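Local coordinates for fuculose-1-phosphate aldolase (Glaciozyma antarctica, PDB 4XXF), which is a zinc-containing member of the class II aldolase and adducin family, at residues S140-D152 and T165-Q179. Sequence-based numbering, arbitrary orientation. Where two conformers were deposited one is given.
Sequences SCAFYGDVALLGD and TIAVALQQKKAIILQ
Lys-174 and Asp-146 form a salt bridge where the two segments first meet, NZ lying 2.7 Å from OD2 on that oxygen's anti lone pair. The same NZ donates to the carbonyl O of Ala-142 at 2.8 Å, with a C=O...N angle of 172° that brings the ammonium almost end-on to the carbonyl. Bends at chi3 and chi4 curl the lysine back to these two acceptors, while its CD passes 3.7 Å from Phe-143 CE1, the two side chains crossing nearly perpendicularly. The other carboxylate oxygen, OD1, accepts from a water that also donates to Gln-172 O, so one oxygen of Asp-146 is tied through the water to Gln-172 in the turn and the other to Lys-174 just after it.

Beyond this polar end, strands 147-150 and 175-178 run parallel, their axes 24° apart. Ala-148 uses both its N and its O toward strand 175-178: its N reaches Ala-175 O at 2.9 Å and its O receives Ile-177 N, each with an N-H...O angle of 174°. Leu-150 repeats the pattern with Ile-177 O and Gln-179 N.

Above Ala-148 and Leu-150 lies helix 163-170. With CG of Leu-150 anti to the backbone N, both its methyls touch Thr-165 CG2; CD1 adds Ala-169 CB, and CD2 lies 3.7 Å from Ile-166 CG1. Ile-176 CD1 packs on Leu-150 CB at 3.9 Å, closing this layer between helix and sheet.

The helix linking the parallel strands makes a beta-alpha-beta crossover at the edge of the sheet within this chain. On the opposite face Phe-143 and Ala-175 pack against Leu-200 of helix 190-213. Lys-174 gains Gly-232 O and a cation-pi contact with Trp-196, and strand 175-178 continues the sheet into antiparallel strand 182-187.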
loop_
_atom_site.group_PDB
_atom_site.type_symbol
_atom_site.label_atom_id
_atom_site.label_comp_id
_atom_site.label_asym_id
_atom_site.label_seq_id
_atom_site.Cartn_x
_atom_site.Cartn_y
_atom_site.Cartn_z
ATOM N N SER A 140 3.687 -20.871 4.986
ATOM C CA SER A 140 2.462 -21.401 5.589
ATOM C C SER A 140 2.688 -22.690 6.371
ATOM O O SER A 140 1.866 -23.057 7.206
ATOM C CB SER A 140 1.393 -21.640 4.519
ATOM O OG SER A 140 1.654 -22.801 3.762
ATOM N N CYS A 141 3.792 -23.380 6.108
ATOM C CA CYS A 141 4.049 -24.635 6.801
ATOM C C CYS A 141 4.315 -24.424 8.287
ATOM O O CYS A 141 4.294 -25.388 9.045
ATOM C CB CYS A 141 5.220 -25.367 6.162
ATOM S SG CYS A 141 4.864 -26.000 4.503
ATOM N N ALA A 142 4.546 -23.181 8.713
ATOM C CA ALA A 142 4.620 -22.889 10.139
ATOM C C ALA A 142 3.299 -23.233 10.838
ATOM O O ALA A 142 3.264 -23.416 12.063
ATOM C CB ALA A 142 4.972 -21.420 10.360
ATOM N N PHE A 143 2.224 -23.330 10.055
ATOM C CA PHE A 143 0.879 -23.589 10.575
ATOM C C PHE A 143 0.352 -24.975 10.253
ATOM O O PHE A 143 -0.796 -25.295 10.585
ATOM C CB PHE A 143 -0.096 -22.547 10.031
ATOM C CG PHE A 143 0.280 -21.149 10.403
ATOM C CD1 PHE A 143 0.073 -20.684 11.688
ATOM C CD2 PHE A 143 0.895 -20.317 9.486
ATOM C CE1 PHE A 143 0.454 -19.404 12.040
ATOM C CE2 PHE A 143 1.276 -19.034 9.832
ATOM C CZ PHE A 143 1.067 -18.578 11.110
ATOM N N TYR A 144 1.175 -25.801 9.619
ATOM C CA TYR A 144 0.760 -27.156 9.265
ATOM C C TYR A 144 0.328 -27.942 10.493
ATOM O O TYR A 144 1.102 -28.127 11.422
ATOM C CB TYR A 144 1.894 -27.875 8.539
ATOM C CG TYR A 144 1.635 -29.340 8.325
ATOM C CD1 TYR A 144 0.697 -29.765 7.395
ATOM C CD2 TYR A 144 2.306 -30.289 9.065
ATOM C CE1 TYR A 144 0.446 -31.102 7.200
ATOM C CE2 TYR A 144 2.067 -31.627 8.874
ATOM C CZ TYR A 144 1.136 -32.020 7.945
ATOM O OH TYR A 144 0.903 -33.366 7.768
ATOM N N GLY A 145 -0.930 -28.364 10.495
ATOM C CA GLY A 145 -1.496 -29.103 11.609
ATOM C C GLY A 145 -1.549 -28.328 12.913
ATOM O O GLY A 145 -1.773 -28.926 13.973
ATOM N N ASP A 146 -1.370 -27.012 12.853
ATOM C CA ASP A 146 -1.220 -26.230 14.076
ATOM C C ASP A 146 -1.991 -24.921 14.047
ATOM O O ASP A 146 -1.650 -23.980 14.769
ATOM C CB ASP A 146 0.264 -25.951 14.357
ATOM C CG ASP A 146 0.566 -25.811 15.849
ATOM O OD1 ASP A 146 -0.086 -26.492 16.678
ATOM O OD2 ASP A 146 1.477 -25.038 16.198
ATOM N N VAL A 147 -3.032 -24.849 13.216
ATOM C CA VAL A 147 -3.916 -23.691 13.234
ATOM C C VAL A 147 -5.361 -24.181 13.303
ATOM O O VAL A 147 -5.761 -25.101 12.579
ATOM C CB VAL A 147 -3.691 -22.742 12.013
ATOM C CG1 VAL A 147 -3.816 -23.476 10.677
ATOM C CG2 VAL A 147 -4.644 -21.555 12.074
ATOM N N ALA A 148 -6.114 -23.608 14.230
ATOM C CA ALA A 148 -7.496 -23.993 14.452
ATOM C C ALA A 148 -8.455 -23.123 13.650
ATOM O O ALA A 148 -8.098 -22.057 13.157
ATOM C CB ALA A 148 -7.826 -23.915 15.936
ATOM N N LEU A 149 -9.687 -23.598 13.536
ATOM C CA LEU A 149 -10.751 -22.855 12.885
ATOM C C LEU A 149 -11.985 -22.971 13.740
ATOM O O LEU A 149 -12.457 -24.076 14.003
ATOM C CB LEU A 149 -11.030 -23.387 11.473
ATOM C CG LEU A 149 -12.191 -22.737 10.698
ATOM C CD1 LEU A 149 -11.954 -21.245 10.452
ATOM C CD2 LEU A 149 -12.447 -23.474 9.380
ATOM N N LEU A 150 -12.498 -21.837 14.193
ATOM C CA LEU A 150 -13.750 -21.830 14.923
ATOM C C LEU A 150 -14.869 -21.371 14.005
ATOM O O LEU A 150 -14.791 -20.294 13.436
ATOM C CB LEU A 150 -13.666 -20.916 16.146
ATOM C CG LEU A 150 -14.934 -20.862 17.001
ATOM C CD1 LEU A 150 -15.358 -22.259 17.432
ATOM C CD2 LEU A 150 -14.720 -19.963 18.203
ATOM N N GLY A 151 -15.906 -22.188 13.858
ATOM C CA GLY A 151 -17.033 -21.836 13.013
ATOM C C GLY A 151 -18.050 -20.942 13.703
ATOM O O GLY A 151 -19.257 -21.169 13.594
ATOM N N ASP A 152 -17.539 -19.934 14.377
ATOM C CA ASP A 152 -18.312 -18.982 15.141
ATOM C C ASP A 152 -19.142 -17.966 14.351
ATOM O O ASP A 152 -19.420 -16.886 14.870
ATOM C CB ASP A 152 -17.460 -18.287 16.202
ATOM C CG ASP A 152 -18.021 -18.465 17.645
ATOM O OD1 ASP A 152 -18.805 -19.409 17.879
ATOM O OD2 ASP A 152 -17.657 -17.674 18.572
ATOM N N THR A 165 -15.385 -21.023 24.512
ATOM C CA THR A 165 -15.492 -21.693 23.225
ATOM C C THR A 165 -14.211 -21.512 22.404
ATOM O O THR A 165 -13.743 -22.453 21.769
ATOM C CB THR A 165 -16.707 -21.182 22.429
ATOM O OG1 THR A 165 -17.909 -21.503 23.141
ATOM C CG2 THR A 165 -16.760 -21.833 21.057
ATOM N N ILE A 166 -13.636 -20.313 22.434
ATOM C CA ILE A 166 -12.394 -20.052 21.702
ATOM C C ILE A 166 -11.218 -20.834 22.300
ATOM O O ILE A 166 -10.436 -21.444 21.569
ATOM C CB ILE A 166 -12.072 -18.541 21.670
ATOM C CG1 ILE A 166 -13.093 -17.812 20.784
ATOM C CG2 ILE A 166 -10.668 -18.306 21.148
ATOM C CD1 ILE A 166 -13.059 -16.290 20.886
ATOM N N ALA A 167 -11.106 -20.851 23.624
ATOM C CA ALA A 167 -10.029 -21.593 24.265
ATOM C C ALA A 167 -10.136 -23.084 23.950
ATOM O O ALA A 167 -9.130 -23.730 23.651
ATOM C CB ALA A 167 -10.037 -21.362 25.772
ATOM N N VAL A 168 -11.350 -23.627 24.004
ATOM C CA VAL A 168 -11.548 -25.036 23.692
ATOM C C VAL A 168 -11.185 -25.325 22.236
ATOM O O VAL A 168 -10.523 -26.319 21.943
ATOM C CB VAL A 168 -12.999 -25.478 23.978
ATOM C CG1 VAL A 168 -13.293 -26.835 23.348
ATOM C CG2 VAL A 168 -13.235 -25.521 25.478
ATOM N N ALA A 169 -11.579 -24.439 21.326
ATOM C CA ALA A 169 -11.293 -24.651 19.914
ATOM C C ALA A 169 -9.794 -24.581 19.616
ATOM O O ALA A 169 -9.293 -25.311 18.763
ATOM C CB ALA A 169 -12.051 -23.640 19.067
ATOM N N LEU A 170 -9.087 -23.691 20.304
ATOM C CA LEU A 170 -7.655 -23.505 20.075
ATOM C C LEU A 170 -6.837 -24.742 20.440
ATOM O O LEU A 170 -5.832 -25.023 19.806
ATOM C CB LEU A 170 -7.143 -22.300 20.876
ATOM C CG LEU A 170 -5.654 -21.962 20.767
ATOM C CD1 LEU A 170 -5.311 -21.486 19.365
ATOM C CD2 LEU A 170 -5.280 -20.900 21.788
ATOM N N GLN A 171 -7.286 -25.463 21.462
ATOM C CA GLN A 171 -6.522 -26.596 21.975
ATOM C C GLN A 171 -5.073 -26.162 22.249
ATOM O O GLN A 171 -4.820 -25.109 22.830
ATOM C CB GLN A 171 -6.573 -27.774 20.986
ATOM C CG GLN A 171 -7.987 -28.172 20.548
ATOM C CD GLN A 171 -8.004 -29.363 19.601
ATOM O OE1 GLN A 171 -6.985 -29.716 19.006
ATOM N NE2 GLN A 171 -9.169 -29.988 19.458
ATOM N N GLN A 172 -4.112 -26.962 21.786
ATOM C CA GLN A 172 -2.700 -26.643 22.013
ATOM C C GLN A 172 -2.024 -25.979 20.803
ATOM O O GLN A 172 -0.796 -25.925 20.723
ATOM C CB GLN A 172 -1.928 -27.914 22.398
ATOM C CG GLN A 172 -2.485 -28.654 23.615
ATOM C CD GLN A 172 -2.485 -27.801 24.865
ATOM O OE1 GLN A 172 -1.490 -27.157 25.192
ATOM N NE2 GLN A 172 -3.613 -27.784 25.569
ATOM N N LYS A 173 -2.827 -25.467 19.878
ATOM C CA LYS A 173 -2.305 -24.911 18.628
ATOM C C LYS A 173 -1.801 -23.477 18.786
ATOM O O LYS A 173 -2.099 -22.823 19.780
ATOM C CB LYS A 173 -3.379 -25.009 17.546
ATOM C CG LYS A 173 -3.731 -26.475 17.233
ATOM C CD LYS A 173 -4.730 -26.624 16.102
ATOM C CE LYS A 173 -4.929 -28.091 15.740
ATOM N NZ LYS A 173 -5.659 -28.799 16.820
ATOM N N LYS A 174 -1.012 -23.004 17.822
ATOM C CA LYS A 174 -0.384 -21.683 17.942
ATOM C C LYS A 174 -1.292 -20.543 17.501
ATOM O O LYS A 174 -1.016 -19.378 17.792
ATOM C CB LYS A 174 0.919 -21.600 17.132
ATOM C CG LYS A 174 0.744 -21.810 15.626
ATOM C CD LYS A 174 1.976 -21.344 14.829
ATOM C CE LYS A 174 3.257 -22.041 15.244
ATOM N NZ LYS A 174 3.274 -23.471 14.847
ATOM N N ALA A 175 -2.376 -20.874 16.803
ATOM C CA ALA A 175 -3.202 -19.833 16.200
ATOM C C ALA A 175 -4.587 -20.352 15.906
ATOM O O ALA A 175 -4.803 -21.563 15.794
ATOM C CB ALA A 175 -2.556 -19.300 14.924
ATOM N N ILE A 176 -5.532 -19.426 15.787
ATOM C CA ILE A 176 -6.893 -19.781 15.433
ATOM C C ILE A 176 -7.468 -18.717 14.494
ATOM O O ILE A 176 -7.242 -17.506 14.650
ATOM C CB ILE A 176 -7.789 -19.969 16.698
ATOM C CG1 ILE A 176 -9.201 -20.422 16.310
ATOM C CG2 ILE A 176 -7.828 -18.688 17.548
ATOM C CD1 ILE A 176 -10.005 -20.994 17.479
ATOM N N ILE A 177 -8.175 -19.195 13.480
ATOM C CA ILE A 177 -8.966 -18.339 12.607
ATOM C C ILE A 177 -10.381 -18.344 13.149
ATOM O O ILE A 177 -11.015 -19.394 13.234
ATOM C CB ILE A 177 -8.922 -18.827 11.154
ATOM C CG1 ILE A 177 -7.466 -18.838 10.678
ATOM C CG2 ILE A 177 -9.802 -17.961 10.262
ATOM C CD1 ILE A 177 -7.276 -19.278 9.246
ATOM N N LEU A 178 -10.838 -17.168 13.569
ATOM C CA LEU A 178 -12.161 -16.999 14.146
ATOM C C LEU A 178 -13.113 -16.548 13.055
ATOM O O LEU A 178 -13.000 -15.429 12.562
ATOM C CB LEU A 178 -12.113 -15.985 15.285
ATOM C CG LEU A 178 -11.092 -16.283 16.387
ATOM C CD1 LEU A 178 -10.891 -15.046 17.256
ATOM C CD2 LEU A 178 -11.536 -17.475 17.229
ATOM N N GLN A 179 -14.037 -17.416 12.671
ATOM C CA GLN A 179 -14.914 -17.109 11.548
ATOM C C GLN A 179 -15.657 -15.787 11.766
ATOM O O GLN A 179 -16.154 -15.510 12.870
ATOM C CB GLN A 179 -15.909 -18.247 11.323
ATOM C CG GLN A 179 -16.741 -18.102 10.072
ATOM C CD GLN A 179 -17.717 -19.237 9.934
ATOM O OE1 GLN A 179 -17.321 -20.398 9.834
ATOM N NE2 GLN A 179 -18.997 -18.915 9.944
HETATM O O HOH W 1 1.085 -27.490 19.058
#